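Local coordinates for protein endolysin (Escherichia coli O157 typing phage 15, PDB 7M5I) that probably cleaves the beta-1,4-linked glycan strands of host peptidoglycan as a lysozyme of glycosyl hydrolase family 24, so that progeny phage are released at lysis, at residues 91-96 and 147-152. Numbering follows the deposited sequence.
Sequences LVSETY and RMEADI
Glu149 lays its carboxylate against helix 85-98, over the side chain of Ser93 and the start of Glu94. Its CG is anti to its own carbonyl carbon, and the chain runs extended beyond it, which carries the acid across to helix 85-98. The hydroxyl of Ser93 donates a hydrogen bond to OE2 of Glu149, with OG 2.6 Å from that oxygen. OG meets OE2 on its anti side, 21° out of the carboxylate plane. Ser93 reaches it because OG stands anti to the backbone N (chi1 -178°). OE2 of Glu149 also lies 3.4 Å from CB of Ser93.

The other carboxylate oxygen, OE1 of Glu149, rests 3.5 Å from CB of Glu94. Further along that side chain the two acids come close, with OE2 of Glu94 and OE1 of Glu149 3.7 Å apart. The side chains cross at a slant, yet their carboxylate planes lie 15° apart.

Helix 85-98 and helix 140-155 meet here inside the helical part of the phage lysozyme fold. Glu94 and Glu149 come nearest along the backbones, 7.0 Å between their CA atoms. Phe20 of helix 11-21 touches both Ser93 and Glu149, Met124 of helix 117-124 touches both acids, and the side chain of Ser93 lies about 7 Å from that of Glu21, the predicted proton donor or acceptor.

Just before segment 147-152, Arg145 forms a salt bridge to OE2 of Glu149 and Arg146 one to OE1, while Arg146 also makes a weak, long ion pair with Glu94. The positive charges probably offset the closeness of the two acids, and favour an ionised Glu149 joined to its neighbour helix by the serine hydroxyl.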
loop_
_atom_site.group_PDB
_atom_site.type_symbol
_atom_site.label_atom_id
_atom_site.label_comp_id
_atom_site.label_asym_id
_atom_site.label_seq_id
_atom_site.Cartn_x
_atom_site.Cartn_y
_atom_site.Cartn_z
ATOM N N LEU A 91 -1.341 7.019 3.119
ATOM C CA LEU A 91 -2.639 6.316 3.267
ATOM C C LEU A 91 -2.844 5.364 2.084
ATOM O O LEU A 91 -3.287 4.251 2.329
ATOM C CB LEU A 91 -3.769 7.352 3.323
ATOM C CG LEU A 91 -3.742 8.232 4.576
ATOM C CD1 LEU A 91 -4.745 9.373 4.399
ATOM C CD2 LEU A 91 -4.056 7.460 5.842
ATOM N N VAL A 92 -2.433 5.741 0.888
ATOM C CA VAL A 92 -2.589 4.826 -0.295
ATOM C C VAL A 92 -1.636 3.644 -0.134
ATOM O O VAL A 92 -2.096 2.508 -0.249
ATOM C CB VAL A 92 -2.355 5.558 -1.626
ATOM C CG1 VAL A 92 -2.282 4.587 -2.811
ATOM C CG2 VAL A 92 -3.483 6.550 -1.875
ATOM N N SER A 93 -0.365 3.899 0.211
ATOM C CA SER A 93 0.608 2.787 0.473
ATOM C C SER A 93 0.027 1.779 1.488
ATOM O O SER A 93 0.045 0.545 1.237
ATOM C CB SER A 93 1.925 3.305 0.892
ATOM O OG SER A 93 2.835 2.227 1.082
ATOM N N GLU A 94 -0.473 2.227 2.615
ATOM C CA GLU A 94 -0.972 1.326 3.669
ATOM C C GLU A 94 -2.239 0.610 3.185
ATOM O O GLU A 94 -2.357 -0.653 3.423
ATOM C CB GLU A 94 -1.207 2.050 4.988
ATOM C CG GLU A 94 -1.716 1.118 6.064
ATOM C CD GLU A 94 -1.392 1.432 7.493
ATOM O OE1 GLU A 94 -1.845 0.684 8.407
ATOM O OE2 GLU A 94 -0.626 2.377 7.717
ATOM N N THR A 95 -3.149 1.337 2.525
ATOM C CA THR A 95 -4.410 0.729 2.048
ATOM C C THR A 95 -4.090 -0.347 0.991
ATOM O O THR A 95 -4.777 -1.375 0.973
ATOM C CB THR A 95 -5.354 1.801 1.467
ATOM O OG1 THR A 95 -5.558 2.774 2.480
ATOM C CG2 THR A 95 -6.678 1.229 1.037
ATOM N N TYR A 96 -3.088 -0.113 0.164
ATOM C CA TYR A 96 -2.658 -1.063 -0.877
ATOM C C TYR A 96 -2.240 -2.398 -0.246
ATOM O O TYR A 96 -2.374 -3.477 -0.878
ATOM C CB TYR A 96 -1.519 -0.459 -1.690
ATOM C CG TYR A 96 -1.191 -1.306 -2.893
ATOM C CD1 TYR A 96 -2.197 -1.565 -3.815
ATOM C CD2 TYR A 96 0.053 -1.856 -3.112
ATOM C CE1 TYR A 96 -1.959 -2.336 -4.938
ATOM C CE2 TYR A 96 0.318 -2.628 -4.232
ATOM C CZ TYR A 96 -0.690 -2.865 -5.154
ATOM O OH TYR A 96 -0.566 -3.693 -6.237
ATOM N N ARG A 147 6.230 1.643 10.072
ATOM C CA ARG A 147 6.996 2.806 10.591
ATOM C C ARG A 147 7.425 3.714 9.411
ATOM O O ARG A 147 7.358 4.980 9.564
ATOM C CB ARG A 147 8.094 2.421 11.559
ATOM C CG ARG A 147 9.230 1.709 10.914
ATOM C CD ARG A 147 10.429 2.615 10.725
ATOM N NE ARG A 147 11.425 1.830 10.036
ATOM C CZ ARG A 147 12.569 2.313 9.560
ATOM N NH1 ARG A 147 12.867 3.577 9.814
ATOM N NH2 ARG A 147 13.423 1.542 8.930
ATOM N N MET A 148 7.825 3.153 8.262
ATOM C CA MET A 148 8.205 3.993 7.100
ATOM C C MET A 148 6.976 4.730 6.519
ATOM O O MET A 148 7.119 5.891 6.109
ATOM C CB MET A 148 8.918 3.126 6.065
ATOM C CG MET A 148 10.273 2.692 6.544
ATOM S SD MET A 148 11.147 1.864 5.197
ATOM C CE MET A 148 12.829 1.773 5.804
ATOM N N GLU A 149 5.799 4.122 6.535
ATOM C CA GLU A 149 4.569 4.805 6.042
ATOM C C GLU A 149 4.208 5.927 7.037
ATOM O O GLU A 149 3.837 7.025 6.544
ATOM C CB GLU A 149 3.419 3.823 5.834
ATOM C CG GLU A 149 3.604 2.921 4.605
ATOM C CD GLU A 149 2.738 1.667 4.544
ATOM O OE1 GLU A 149 2.167 1.278 5.611
ATOM O OE2 GLU A 149 2.604 1.120 3.414
ATOM N N ALA A 150 4.345 5.724 8.341
ATOM C CA ALA A 150 4.121 6.821 9.337
ATOM C C ALA A 150 5.097 7.984 9.095
ATOM O O ALA A 150 4.686 9.174 9.227
ATOM C CB ALA A 150 4.242 6.274 10.739
ATOM N N ASP A 151 6.363 7.694 8.752
ATOM C CA ASP A 151 7.342 8.766 8.434
ATOM C C ASP A 151 6.878 9.564 7.202
ATOM O O ASP A 151 7.075 10.828 7.169
ATOM C CB ASP A 151 8.745 8.192 8.247
ATOM C CG ASP A 151 9.415 7.686 9.516
ATOM O OD1 ASP A 151 9.015 8.134 10.600
ATOM O OD2 ASP A 151 10.337 6.820 9.401
ATOM N N ILE A 152 6.326 8.907 6.184
ATOM C CA ILE A 152 5.814 9.653 4.991
ATOM C C ILE A 152 4.668 10.545 5.494
ATOM O O ILE A 152 4.664 11.730 5.186
ATOM C CB ILE A 152 5.322 8.695 3.886
ATOM C CG1 ILE A 152 6.470 7.833 3.342
ATOM C CG2 ILE A 152 4.640 9.461 2.779
ATOM C CD1 ILE A 152 6.021 6.727 2.408
#